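Local coordinates for GCN5-related N-acetyltransferase (Arthrobacter sp., PDB 2R1I), which probably transfers an acetyl group from acetyl-coenzyme A to an amine of a still unidentified substrate, as other enzymes of the GNAT family do, at residues Q38-F43 with T80-L85; V97-E102 with L133-V138; A28-A33 with L64-D69; V71-G76 with A120-L125. All coordinates share one frame; numbering follows the deposited sequence.

Contact 1: Q38-F43 with T80-L85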
loop_
_atom_site.group_PDB
_atom_site.type_symbol
_atom_site.label_atom_id
_atom_site.label_comp_id
_atom_site.label_asym_id
_atom_site.label_seq_id
_atom_site.Cartn_x
_atom_site.Cartn_y
_atom_site.Cartn_z
ATOM N N GLN A 38 -0.824 -23.705 -0.045
ATOM C CA GLN A 38 0.353 -24.564 0.088
ATOM C C GLN A 38 1.605 -23.929 -0.494
ATOM O O GLN A 38 2.686 -23.986 0.130
ATOM C CB GLN A 38 0.110 -25.901 -0.596
ATOM C CG GLN A 38 1.156 -26.952 -0.313
ATOM C CD GLN A 38 1.175 -27.399 1.159
ATOM O OE1 GLN A 38 0.174 -27.908 1.692
ATOM N NE2 GLN A 38 2.314 -27.203 1.815
HETATM N N MSE A 39 1.483 -23.284 -1.646
HETATM C CA MSE A 39 2.604 -22.534 -2.191
HETATM C C MSE A 39 3.088 -21.402 -1.285
HETATM O O MSE A 39 4.317 -21.246 -1.096
HETATM C CB MSE A 39 2.278 -21.994 -3.570
HETATM C CG MSE A 39 1.981 -23.076 -4.566
HETATM SE SE MSE A 39 1.442 -22.270 -6.232
HETATM C CE MSE A 39 3.264 -21.359 -6.475
ATOM N N LEU A 40 2.161 -20.640 -0.714
ATOM C CA LEU A 40 2.526 -19.535 0.186
ATOM C C LEU A 40 3.212 -20.062 1.437
ATOM O O LEU A 40 4.204 -19.492 1.920
ATOM C CB LEU A 40 1.303 -18.750 0.603
ATOM C CG LEU A 40 0.641 -17.843 -0.439
ATOM C CD1 LEU A 40 -0.627 -17.238 0.078
ATOM C CD2 LEU A 40 1.643 -16.738 -0.925
ATOM N N HIS A 41 2.685 -21.164 1.928
ATOM C CA HIS A 41 3.263 -21.841 3.087
ATOM C C HIS A 41 4.685 -22.313 2.805
ATOM O O HIS A 41 5.627 -22.035 3.588
ATOM C CB HIS A 41 2.380 -23.025 3.524
ATOM C CG HIS A 41 2.828 -23.645 4.812
ATOM N ND1 HIS A 41 2.328 -23.250 6.033
ATOM C CD2 HIS A 41 3.766 -24.588 5.072
ATOM C CE1 HIS A 41 2.922 -23.940 6.991
ATOM N NE2 HIS A 41 3.800 -24.754 6.436
ATOM N N ASP A 42 4.847 -23.027 1.701
ATOM C CA ASP A 42 6.117 -23.664 1.353
ATOM C C ASP A 42 7.199 -22.644 1.052
ATOM O O ASP A 42 8.355 -22.818 1.482
ATOM C CB ASP A 42 5.934 -24.650 0.193
ATOM C CG ASP A 42 5.147 -25.900 0.605
ATOM O OD1 ASP A 42 4.923 -26.123 1.837
ATOM O OD2 ASP A 42 4.752 -26.664 -0.310
ATOM N N PHE A 43 6.845 -21.591 0.326
ATOM C CA PHE A 43 7.808 -20.527 0.066
ATOM C C PHE A 43 8.337 -19.914 1.350
ATOM O O PHE A 43 9.563 -19.734 1.498
ATOM C CB PHE A 43 7.269 -19.449 -0.874
ATOM C CG PHE A 43 7.569 -19.732 -2.312
ATOM C CD1 PHE A 43 8.848 -19.568 -2.813
ATOM C CD2 PHE A 43 6.579 -20.169 -3.164
ATOM C CE1 PHE A 43 9.129 -19.865 -4.125
ATOM C CE2 PHE A 43 6.857 -20.456 -4.481
ATOM C CZ PHE A 43 8.118 -20.298 -4.968
ATOM N N THR A 80 4.708 -23.238 -10.133
ATOM C CA THR A 80 5.931 -23.136 -9.320
ATOM C C THR A 80 6.327 -21.713 -8.918
ATOM O O THR A 80 7.334 -21.504 -8.207
ATOM C CB THR A 80 7.104 -23.790 -10.039
ATOM O OG1 THR A 80 7.324 -23.131 -11.290
ATOM C CG2 THR A 80 6.807 -25.277 -10.284
ATOM N N GLY A 81 5.552 -20.756 -9.384
ATOM C CA GLY A 81 5.698 -19.346 -9.008
ATOM C C GLY A 81 4.355 -18.643 -8.945
ATOM O O GLY A 81 3.397 -19.016 -9.609
ATOM N N LEU A 82 4.317 -17.592 -8.161
ATOM C CA LEU A 82 3.108 -16.797 -8.043
ATOM C C LEU A 82 3.405 -15.337 -7.773
ATOM O O LEU A 82 4.514 -15.001 -7.301
ATOM C CB LEU A 82 2.198 -17.391 -6.964
ATOM C CG LEU A 82 2.580 -17.432 -5.492
ATOM C CD1 LEU A 82 2.567 -16.056 -4.815
ATOM C CD2 LEU A 82 1.598 -18.345 -4.737
ATOM N N ALA A 83 2.426 -14.493 -8.107
ATOM C CA ALA A 83 2.404 -13.087 -7.738
ATOM C C ALA A 83 1.091 -12.779 -7.000
ATOM O O ALA A 83 0.049 -13.335 -7.373
ATOM C CB ALA A 83 2.515 -12.224 -8.963
ATOM N N VAL A 84 1.185 -11.927 -5.971
ATOM C CA VAL A 84 0.038 -11.440 -5.178
ATOM C C VAL A 84 -0.022 -9.933 -5.365
ATOM O O VAL A 84 0.969 -9.233 -5.045
ATOM C CB VAL A 84 0.133 -11.794 -3.675
ATOM C CG1 VAL A 84 -1.104 -11.329 -2.940
ATOM C CG2 VAL A 84 0.278 -13.302 -3.520
ATOM N N LEU A 85 -1.163 -9.500 -5.884
ATOM C CA LEU A 85 -1.467 -8.069 -6.144
ATOM C C LEU A 85 -2.581 -7.613 -5.269
ATOM O O LEU A 85 -3.593 -8.289 -5.180
ATOM C CB LEU A 85 -1.900 -7.835 -7.569
ATOM C CG LEU A 85 -0.815 -8.035 -8.628
ATOM C CD1 LEU A 85 -1.413 -8.273 -10.026
ATOM C CD2 LEU A 85 0.104 -6.807 -8.645
#
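The terminal methyl of M39, a selenomethionine, meets the backbone and the side chain of strand 81-85 together. Its CE lies 3.7 Å from G81 N and 3.9 Å from L82 CD2, and a bend at the last torsion of the chain swings that methyl round to both. L82 points at the helix with its CG between the backbone N and the carbonyl carbon (chi1 65°), a setting in which CD2 meets M39 CE and CB and both methyls reach L40 CD2, CD1 at 4.1 Å, the two leucine side chains crossing at roughly a right angle. Cut back to an alanine, L82 is likely to leave a gap beside M39 CE and L40 CD2, with the selenomethionine end free to turn. Helix 38-43 runs across the strand at 101°, with the axes 9.7 Å apart at their closest, as the first long helix does on one face of the GNAT sheet; A83 and L85 turn to helix 109-128 on the other. The looser end is at T80, in a classic bulge with G81 opposite A75. There the F43 ring offers an edge, CZ standing 3.5 Å from T80 O near the ring plane, and F43 also meets the ring of Y104. On the solvent side of the helix, Q38 NE2 reaches D42 OD1 at 2.8 Å, a bent bond (137°) that arrives from above the carboxylate plane.

Contact 2: V97-E102 with L133-V138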
loop_
_atom_site.group_PDB
_atom_site.type_symbol
_atom_site.label_atom_id
_atom_site.label_comp_id
_atom_site.label_asym_id
_atom_site.label_seq_id
_atom_site.Cartn_x
_atom_site.Cartn_y
_atom_site.Cartn_z
ATOM N N VAL A 97 -4.788 2.026 -7.161
ATOM C CA VAL A 97 -3.362 1.890 -7.008
ATOM C C VAL A 97 -3.140 0.425 -6.602
ATOM O O VAL A 97 -3.867 -0.119 -5.758
ATOM C CB VAL A 97 -2.746 2.834 -5.981
ATOM C CG1 VAL A 97 -1.230 2.568 -5.810
ATOM C CG2 VAL A 97 -2.989 4.304 -6.440
ATOM N N ALA A 98 -2.135 -0.208 -7.246
ATOM C CA ALA A 98 -1.834 -1.598 -6.971
ATOM C C ALA A 98 -0.512 -1.728 -6.233
ATOM O O ALA A 98 0.422 -0.936 -6.455
ATOM C CB ALA A 98 -1.792 -2.386 -8.257
ATOM N N ILE A 99 -0.400 -2.770 -5.388
ATOM C CA ILE A 99 0.864 -3.189 -4.787
ATOM C C ILE A 99 1.154 -4.610 -5.231
ATOM O O ILE A 99 0.252 -5.486 -5.197
ATOM C CB ILE A 99 0.882 -3.079 -3.229
ATOM C CG1 ILE A 99 0.576 -1.644 -2.731
ATOM C CG2 ILE A 99 2.195 -3.560 -2.600
ATOM C CD1 ILE A 99 0.160 -1.612 -1.232
ATOM N N LEU A 100 2.407 -4.828 -5.617
ATOM C CA LEU A 100 2.955 -6.183 -5.730
ATOM C C LEU A 100 3.312 -6.699 -4.328
ATOM O O LEU A 100 4.424 -6.514 -3.837
ATOM C CB LEU A 100 4.154 -6.187 -6.663
ATOM C CG LEU A 100 4.715 -7.585 -7.003
ATOM C CD1 LEU A 100 3.660 -8.402 -7.787
ATOM C CD2 LEU A 100 6.024 -7.494 -7.830
ATOM N N ASP A 101 2.307 -7.273 -3.648
ATOM C CA ASP A 101 2.414 -7.747 -2.266
ATOM C C ASP A 101 3.495 -8.828 -2.156
ATOM O O ASP A 101 4.246 -8.885 -1.191
ATOM C CB ASP A 101 1.075 -8.378 -1.803
ATOM C CG ASP A 101 -0.064 -7.397 -1.587
ATOM O OD1 ASP A 101 0.073 -6.179 -1.811
ATOM O OD2 ASP A 101 -1.163 -7.889 -1.215
ATOM N N GLU A 102 3.523 -9.732 -3.123
ATOM C CA GLU A 102 4.486 -10.814 -3.139
ATOM C C GLU A 102 4.799 -11.197 -4.566
ATOM O O GLU A 102 3.942 -11.202 -5.450
ATOM C CB GLU A 102 4.011 -12.088 -2.382
ATOM C CG GLU A 102 3.461 -11.921 -0.968
ATOM C CD GLU A 102 4.466 -11.528 0.081
ATOM O OE1 GLU A 102 5.698 -11.552 -0.156
ATOM O OE2 GLU A 102 4.013 -11.126 1.178
ATOM N N LEU A 133 -0.453 2.904 -11.536
ATOM C CA LEU A 133 0.658 2.845 -10.614
ATOM C C LEU A 133 0.705 1.489 -9.936
ATOM O O LEU A 133 -0.324 0.992 -9.401
ATOM C CB LEU A 133 0.536 3.912 -9.552
ATOM C CG LEU A 133 1.690 4.165 -8.585
ATOM C CD1 LEU A 133 2.872 4.629 -9.381
ATOM C CD2 LEU A 133 1.280 5.198 -7.541
ATOM N N LEU A 134 1.907 0.898 -10.008
ATOM C CA LEU A 134 2.236 -0.341 -9.270
ATOM C C LEU A 134 3.386 -0.089 -8.299
ATOM O O LEU A 134 4.468 0.422 -8.715
ATOM C CB LEU A 134 2.592 -1.444 -10.258
ATOM C CG LEU A 134 2.899 -2.838 -9.676
ATOM C CD1 LEU A 134 1.736 -3.335 -8.832
ATOM C CD2 LEU A 134 3.256 -3.809 -10.867
ATOM N N GLU A 135 3.167 -0.426 -7.031
ATOM C CA GLU A 135 4.112 -0.156 -5.958
ATOM C C GLU A 135 4.672 -1.452 -5.399
ATOM O O GLU A 135 4.028 -2.513 -5.506
ATOM C CB GLU A 135 3.457 0.620 -4.813
ATOM C CG GLU A 135 2.781 1.905 -5.228
ATOM C CD GLU A 135 1.997 2.583 -4.109
ATOM O OE1 GLU A 135 1.311 1.891 -3.306
ATOM O OE2 GLU A 135 2.032 3.816 -4.100
ATOM N N ILE A 136 5.877 -1.364 -4.816
ATOM C CA ILE A 136 6.485 -2.474 -4.098
ATOM C C ILE A 136 7.241 -1.909 -2.919
ATOM O O ILE A 136 7.803 -0.810 -3.002
ATOM C CB ILE A 136 7.513 -3.243 -4.924
ATOM C CG1 ILE A 136 7.167 -3.338 -6.392
ATOM C CG2 ILE A 136 7.705 -4.689 -4.411
ATOM C CD1 ILE A 136 8.374 -3.922 -7.200
ATOM N N ASN A 137 7.284 -2.679 -1.836
ATOM C CA ASN A 137 8.169 -2.383 -0.738
ATOM C C ASN A 137 9.249 -3.493 -0.713
ATOM O O ASN A 137 8.903 -4.677 -0.757
ATOM C CB ASN A 137 7.352 -2.211 0.543
ATOM C CG ASN A 137 6.285 -1.082 0.396
ATOM O OD1 ASN A 137 5.066 -1.345 0.416
ATOM N ND2 ASN A 137 6.746 0.170 0.213
ATOM N N VAL A 138 10.503 -3.086 -0.691
ATOM C CA VAL A 138 11.655 -3.992 -0.858
ATOM C C VAL A 138 12.704 -3.750 0.244
ATOM O O VAL A 138 13.057 -2.605 0.534
ATOM C CB VAL A 138 12.361 -3.774 -2.230
ATOM C CG1 VAL A 138 13.537 -4.746 -2.424
ATOM C CG2 VAL A 138 11.375 -3.866 -3.392
HETATM O O HOH W 1 5.440 -4.971 -1.613
#
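A98 and I99 pair with L134 and E135 as neighbours in a parallel ladder, and three backbone bonds fix the register. A98 N gives to L133 O at 3.1 Å (170°), E135 N to A98 O at 2.9 Å, and L100 N to E135 O at 2.8 Å. On the face carrying A98, the CD1 methyl of L134 sits 3.7 Å from A98 CB and also packs on L100 N; CG anti to the L134 backbone N (chi1 -177°) lets it lean towards the neighbouring strand. On the face carrying I99, the extended side chain of E135 crosses V97 and I99, its OE1 3.6 Å from V97 CG1. That buried carboxylate is held from outside the pair: R88 forms a salt bridge with OE1, and Y167 of the second subunit a hydrogen bond with OE2. With a leucine in place of E135, R88 is likely to lose its charge mate and the Y167 hydroxyl of the second subunit its hydrogen-bond partner. Past L100 the direct bonds give way to a water bridging L100 O (2.9 Å) and N137 N (3.0 Å). D101 and E102 put a classic bulge into strand 97-104, against V84 of its antiparallel neighbour. That bulge, and a splay from strand 133-139 consistent with the 34° between the segment axes and the intervening water, are hallmarks of GNAT enzymes. The chemistry implies an apolar seam with one buried carboxylate, probably balanced by R88 and further tied by Y167 of the second subunit, and a water-bridged gap that would probably admit the pantetheine arm of acetyl-CoA, as in relatives.

Contact 3: A28-A33 with L64-D69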
loop_
_atom_site.group_PDB
_atom_site.type_symbol
_atom_site.label_atom_id
_atom_site.label_comp_id
_atom_site.label_asym_id
_atom_site.label_seq_id
_atom_site.Cartn_x
_atom_site.Cartn_y
_atom_site.Cartn_z
ATOM N N ALA A 28 -5.419 -17.161 -10.532
ATOM C CA ALA A 28 -5.959 -18.123 -9.571
ATOM C C ALA A 28 -7.453 -17.844 -9.308
ATOM O O ALA A 28 -7.842 -16.700 -9.075
ATOM C CB ALA A 28 -5.210 -18.030 -8.234
ATOM N N THR A 29 -8.247 -18.896 -9.367
ATOM C CA THR A 29 -9.697 -18.869 -9.090
ATOM C C THR A 29 -9.925 -19.397 -7.670
ATOM O O THR A 29 -9.005 -19.954 -7.044
ATOM C CB THR A 29 -10.445 -19.800 -10.051
ATOM O OG1 THR A 29 -10.143 -21.165 -9.723
ATOM C CG2 THR A 29 -10.099 -19.501 -11.474
ATOM N N PRO A 30 -11.172 -19.260 -7.158
ATOM C CA PRO A 30 -11.429 -19.852 -5.862
ATOM C C PRO A 30 -11.064 -21.344 -5.757
ATOM O O PRO A 30 -10.678 -21.814 -4.684
ATOM C CB PRO A 30 -12.934 -19.594 -5.673
ATOM C CG PRO A 30 -13.168 -18.299 -6.372
ATOM C CD PRO A 30 -12.339 -18.497 -7.653
ATOM N N ALA A 31 -11.138 -22.084 -6.859
ATOM C CA ALA A 31 -10.811 -23.529 -6.831
ATOM C C ALA A 31 -9.328 -23.771 -6.565
ATOM O O ALA A 31 -8.900 -24.873 -6.222
ATOM C CB ALA A 31 -11.229 -24.201 -8.156
ATOM N N ASP A 32 -8.540 -22.717 -6.744
ATOM C CA ASP A 32 -7.105 -22.778 -6.486
ATOM C C ASP A 32 -6.716 -22.422 -5.061
ATOM O O ASP A 32 -5.515 -22.337 -4.775
ATOM C CB ASP A 32 -6.347 -21.860 -7.449
ATOM C CG ASP A 32 -6.471 -22.275 -8.904
ATOM O OD1 ASP A 32 -6.159 -23.468 -9.196
ATOM O OD2 ASP A 32 -6.826 -21.394 -9.729
ATOM N N ALA A 33 -7.680 -22.192 -4.167
ATOM C CA ALA A 33 -7.332 -21.756 -2.794
ATOM C C ALA A 33 -6.329 -22.681 -2.082
ATOM O O ALA A 33 -5.343 -22.190 -1.461
ATOM C CB ALA A 33 -8.573 -21.466 -1.919
ATOM N N LEU A 64 -10.638 -14.233 -0.569
ATOM C CA LEU A 64 -9.950 -13.266 -1.411
ATOM C C LEU A 64 -10.038 -13.581 -2.902
ATOM O O LEU A 64 -10.236 -12.657 -3.721
ATOM C CB LEU A 64 -8.495 -13.146 -0.942
ATOM C CG LEU A 64 -8.303 -12.592 0.438
ATOM C CD1 LEU A 64 -6.818 -12.606 0.834
ATOM C CD2 LEU A 64 -8.910 -11.207 0.562
ATOM N N LEU A 65 -9.839 -14.849 -3.258
ATOM C CA LEU A 65 -9.830 -15.256 -4.659
ATOM C C LEU A 65 -11.238 -15.126 -5.324
ATOM O O LEU A 65 -11.339 -15.109 -6.545
ATOM C CB LEU A 65 -9.296 -16.688 -4.776
ATOM C CG LEU A 65 -7.846 -16.917 -4.373
ATOM C CD1 LEU A 65 -7.406 -18.368 -4.530
ATOM C CD2 LEU A 65 -6.929 -15.974 -5.192
ATOM N N ALA A 66 -12.291 -15.053 -4.500
ATOM C CA ALA A 66 -13.653 -14.801 -4.938
ATOM C C ALA A 66 -13.908 -13.336 -5.278
ATOM O O ALA A 66 -14.886 -13.021 -5.955
ATOM C CB ALA A 66 -14.653 -15.212 -3.848
ATOM N N GLY A 67 -13.046 -12.442 -4.801
ATOM C CA GLY A 67 -13.132 -11.003 -5.085
ATOM C C GLY A 67 -12.047 -10.485 -6.014
ATOM O O GLY A 67 -11.339 -11.256 -6.685
ATOM N N GLU A 68 -11.931 -9.157 -6.026
ATOM C CA GLU A 68 -11.089 -8.394 -6.957
ATOM C C GLU A 68 -10.086 -7.520 -6.194
ATOM O O GLU A 68 -9.273 -6.851 -6.814
ATOM C CB GLU A 68 -11.954 -7.471 -7.859
ATOM C CG GLU A 68 -13.038 -8.197 -8.622
ATOM C CD GLU A 68 -12.449 -9.261 -9.552
ATOM O OE1 GLU A 68 -11.433 -8.940 -10.190
ATOM O OE2 GLU A 68 -12.980 -10.409 -9.618
ATOM N N ASP A 69 -10.083 -7.592 -4.844
ATOM C CA ASP A 69 -9.180 -6.728 -4.050
ATOM C C ASP A 69 -7.751 -7.265 -3.976
ATOM O O ASP A 69 -6.779 -6.508 -3.893
ATOM C CB ASP A 69 -9.748 -6.523 -2.656
ATOM C CG ASP A 69 -11.167 -6.039 -2.666
ATOM O OD1 ASP A 69 -11.432 -5.056 -3.394
ATOM O OD2 ASP A 69 -11.990 -6.655 -1.945
HETATM O O HOH W 2 -10.124 -15.211 -8.874
#
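D32, whose carbonyl carbon touches the CD1 methyl of L65, has a carboxylate oxygen gripped from two residues: T29 N gives to D32 OD2 at 2.9 Å in a nearly straight bond (167°) that uses the anti lone pair, and R26 forms a salt bridge with the same oxygen. These ties fold the side chain of D32 back onto the start of the 3-10 turn 30-32, which the backbone bond from D32 N to T29 O (2.8 Å) closes. L65 packs against A28, T29 O and A33 around this turn. With CG anti to the carbonyl carbon (chi1 -65°), its branch spreads to two walls: CD1 comes within 3.4 Å of T29 O and 3.8 Å of A33 CA, while CD2 lies 4.1 Å from A28 CB. P30 covers the nearer backbone, its CG 3.7 Å from L65 O and also over A66 CA. Beside the proline, a water lies within hydrogen-bonding distance of A28 O and L65 O (2.6 Å to the latter), though acceptors there outnumber its protons, so the two bonds need not coexist. Further in, V72 on the sheet adjoins both A28 and L65. L65 itself is held in the type I turn L64-G67, where G67 N gives to L64 O. Here the loop leading into helix 33-47 rests on the turn that ends helix 54-64, joining the two ends of the helical hairpin inserted between the first two strands of the sheet, a feature of the GNAT fold.

Contact 4: V71-G76 with A120-L125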
loop_
_atom_site.group_PDB
_atom_site.type_symbol
_atom_site.label_atom_id
_atom_site.label_comp_id
_atom_site.label_asym_id
_atom_site.label_seq_id
_atom_site.Cartn_x
_atom_site.Cartn_y
_atom_site.Cartn_z
ATOM N N VAL A 71 -5.523 -10.212 -5.910
ATOM C CA VAL A 71 -5.520 -11.071 -7.090
ATOM C C VAL A 71 -4.208 -11.854 -7.063
ATOM O O VAL A 71 -3.152 -11.326 -6.712
ATOM C CB VAL A 71 -5.629 -10.207 -8.386
ATOM C CG1 VAL A 71 -5.318 -11.114 -9.647
ATOM C CG2 VAL A 71 -6.996 -9.438 -8.469
ATOM N N VAL A 72 -4.280 -13.144 -7.390
ATOM C CA VAL A 72 -3.098 -14.025 -7.399
ATOM C C VAL A 72 -2.943 -14.567 -8.824
ATOM O O VAL A 72 -3.910 -15.017 -9.447
ATOM C CB VAL A 72 -3.170 -15.156 -6.384
ATOM C CG1 VAL A 72 -1.997 -16.160 -6.602
ATOM C CG2 VAL A 72 -3.242 -14.571 -4.943
ATOM N N LEU A 73 -1.720 -14.420 -9.338
ATOM C CA LEU A 73 -1.321 -14.972 -10.664
ATOM C C LEU A 73 -0.400 -16.169 -10.430
ATOM O O LEU A 73 0.473 -16.118 -9.529
ATOM C CB LEU A 73 -0.673 -13.947 -11.610
ATOM C CG LEU A 73 -1.478 -12.692 -11.942
ATOM C CD1 LEU A 73 -0.703 -11.770 -12.858
ATOM C CD2 LEU A 73 -2.842 -13.053 -12.518
ATOM N N LEU A 74 -0.591 -17.233 -11.228
ATOM C CA LEU A 74 0.164 -18.468 -11.132
ATOM C C LEU A 74 0.930 -18.713 -12.437
ATOM O O LEU A 74 0.381 -18.503 -13.516
ATOM C CB LEU A 74 -0.757 -19.664 -10.901
ATOM C CG LEU A 74 -1.556 -19.643 -9.596
ATOM C CD1 LEU A 74 -2.579 -20.740 -9.583
ATOM C CD2 LEU A 74 -0.610 -19.777 -8.429
ATOM N N ALA A 75 2.187 -19.123 -12.293
ATOM C CA ALA A 75 3.097 -19.454 -13.411
ATOM C C ALA A 75 3.536 -20.912 -13.261
ATOM O O ALA A 75 3.975 -21.333 -12.182
ATOM C CB ALA A 75 4.296 -18.565 -13.373
ATOM N N GLY A 76 3.414 -21.659 -14.349
ATOM C CA GLY A 76 3.841 -23.055 -14.398
ATOM C C GLY A 76 2.670 -24.009 -14.367
ATOM O O GLY A 76 1.591 -23.685 -13.914
ATOM N N ALA A 120 5.378 -8.962 -15.677
ATOM C CA ALA A 120 4.756 -8.445 -16.879
ATOM C C ALA A 120 3.247 -8.684 -16.898
ATOM O O ALA A 120 2.460 -7.792 -17.258
ATOM C CB ALA A 120 5.481 -9.043 -18.143
ATOM N N ALA A 121 2.816 -9.876 -16.496
ATOM C CA ALA A 121 1.392 -10.173 -16.430
ATOM C C ALA A 121 0.685 -9.266 -15.388
ATOM O O ALA A 121 -0.444 -8.816 -15.617
ATOM C CB ALA A 121 1.178 -11.666 -16.101
ATOM N N SER A 122 1.362 -9.004 -14.264
ATOM C CA SER A 122 0.837 -8.098 -13.196
ATOM C C SER A 122 0.634 -6.685 -13.732
ATOM O O SER A 122 -0.400 -6.092 -13.537
ATOM C CB SER A 122 1.785 -8.059 -11.995
ATOM O OG SER A 122 1.956 -9.361 -11.397
ATOM N N CYS A 123 1.595 -6.161 -14.496
ATOM C CA CYS A 123 1.417 -4.828 -15.046
ATOM C C CYS A 123 0.205 -4.755 -15.987
ATOM O O CYS A 123 -0.559 -3.796 -15.950
ATOM C CB CYS A 123 2.679 -4.370 -15.754
ATOM S SG CYS A 123 4.060 -4.105 -14.681
ATOM N N GLY A 124 0.030 -5.775 -16.825
ATOM C CA GLY A 124 -1.119 -5.863 -17.710
ATOM C C GLY A 124 -2.451 -5.899 -16.991
ATOM O O GLY A 124 -3.401 -5.237 -17.368
ATOM N N LEU A 125 -2.504 -6.695 -15.943
ATOM C CA LEU A 125 -3.707 -6.786 -15.149
ATOM C C LEU A 125 -4.041 -5.455 -14.460
ATOM O O LEU A 125 -5.180 -5.046 -14.470
ATOM C CB LEU A 125 -3.582 -7.934 -14.166
ATOM C CG LEU A 125 -4.886 -8.382 -13.513
ATOM C CD1 LEU A 125 -4.975 -9.881 -13.458
ATOM C CD2 LEU A 125 -4.925 -7.770 -12.151
#
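L73 and S122 mark the nearest backbone approach, with their CA atoms 7.6 Å apart, where strand 71-75 and helix 120-125 run roughly antiparallel at 145° and their axes approach to 9.8 Å. The contact is carried by apolar side chains. L73 aims at the helix, CG set anti to its own carbonyl carbon (chi1 -57°), and inserts its CD1 methyl against one turn: that methyl lies 3.8 Å from A121 CB, 3.7 Å from S122 N and 3.9 Å from S122 OG. The hydroxyl of S122 is not left to face the leucine alone, because its hydrogen bond goes back to L118 O in the preceding turn, so the methyl meets a polar atom already satisfied within its own helix. The L73 and L125 side chains pass in opposite directions, L73 CD2 reaching L125 CD1 at 3.9 Å. V71 adds a second touch to the same methyl, V71 CG1 standing 4.0 Å from L125 CD1, the two side chains meeting at a slant. L125 is deposited in two conformers, so these last two contacts describe one of them and the seam is less certain at this end. Around it, helix 109-128 covers strands on one face of the sheet: S122 packs on A83 and L85 of strand 81-88, and A121 meets P25 in the approach to strand 26-27. Within the sheet, L73 packs on R27 of that neighbouring edge strand.

Contact 3 opens first along the chain and interleaves with contact 1; contact 1 in turn interleaves with contact 4, and contact 4 with contact 2. One mixed sheet binds them. Strands 70-75, 81-88 and 97-104 are consecutive neighbours in it. Contacts 1 and 4, with centres 12 Å apart, lie on opposite faces, since helix 33-47 covers one and helix 109-128 the other. A probable hydrogen bond from V84 N to E102 O joins contact 1 to contact 2, 16 Å away. Helix 109-128 of contact 4 is the connection between the two strands of contact 2. Contact 3, about 19 Å from contact 2 between centres, lies towards the far edge, while strand 133-139 continues the sheet into the second subunit.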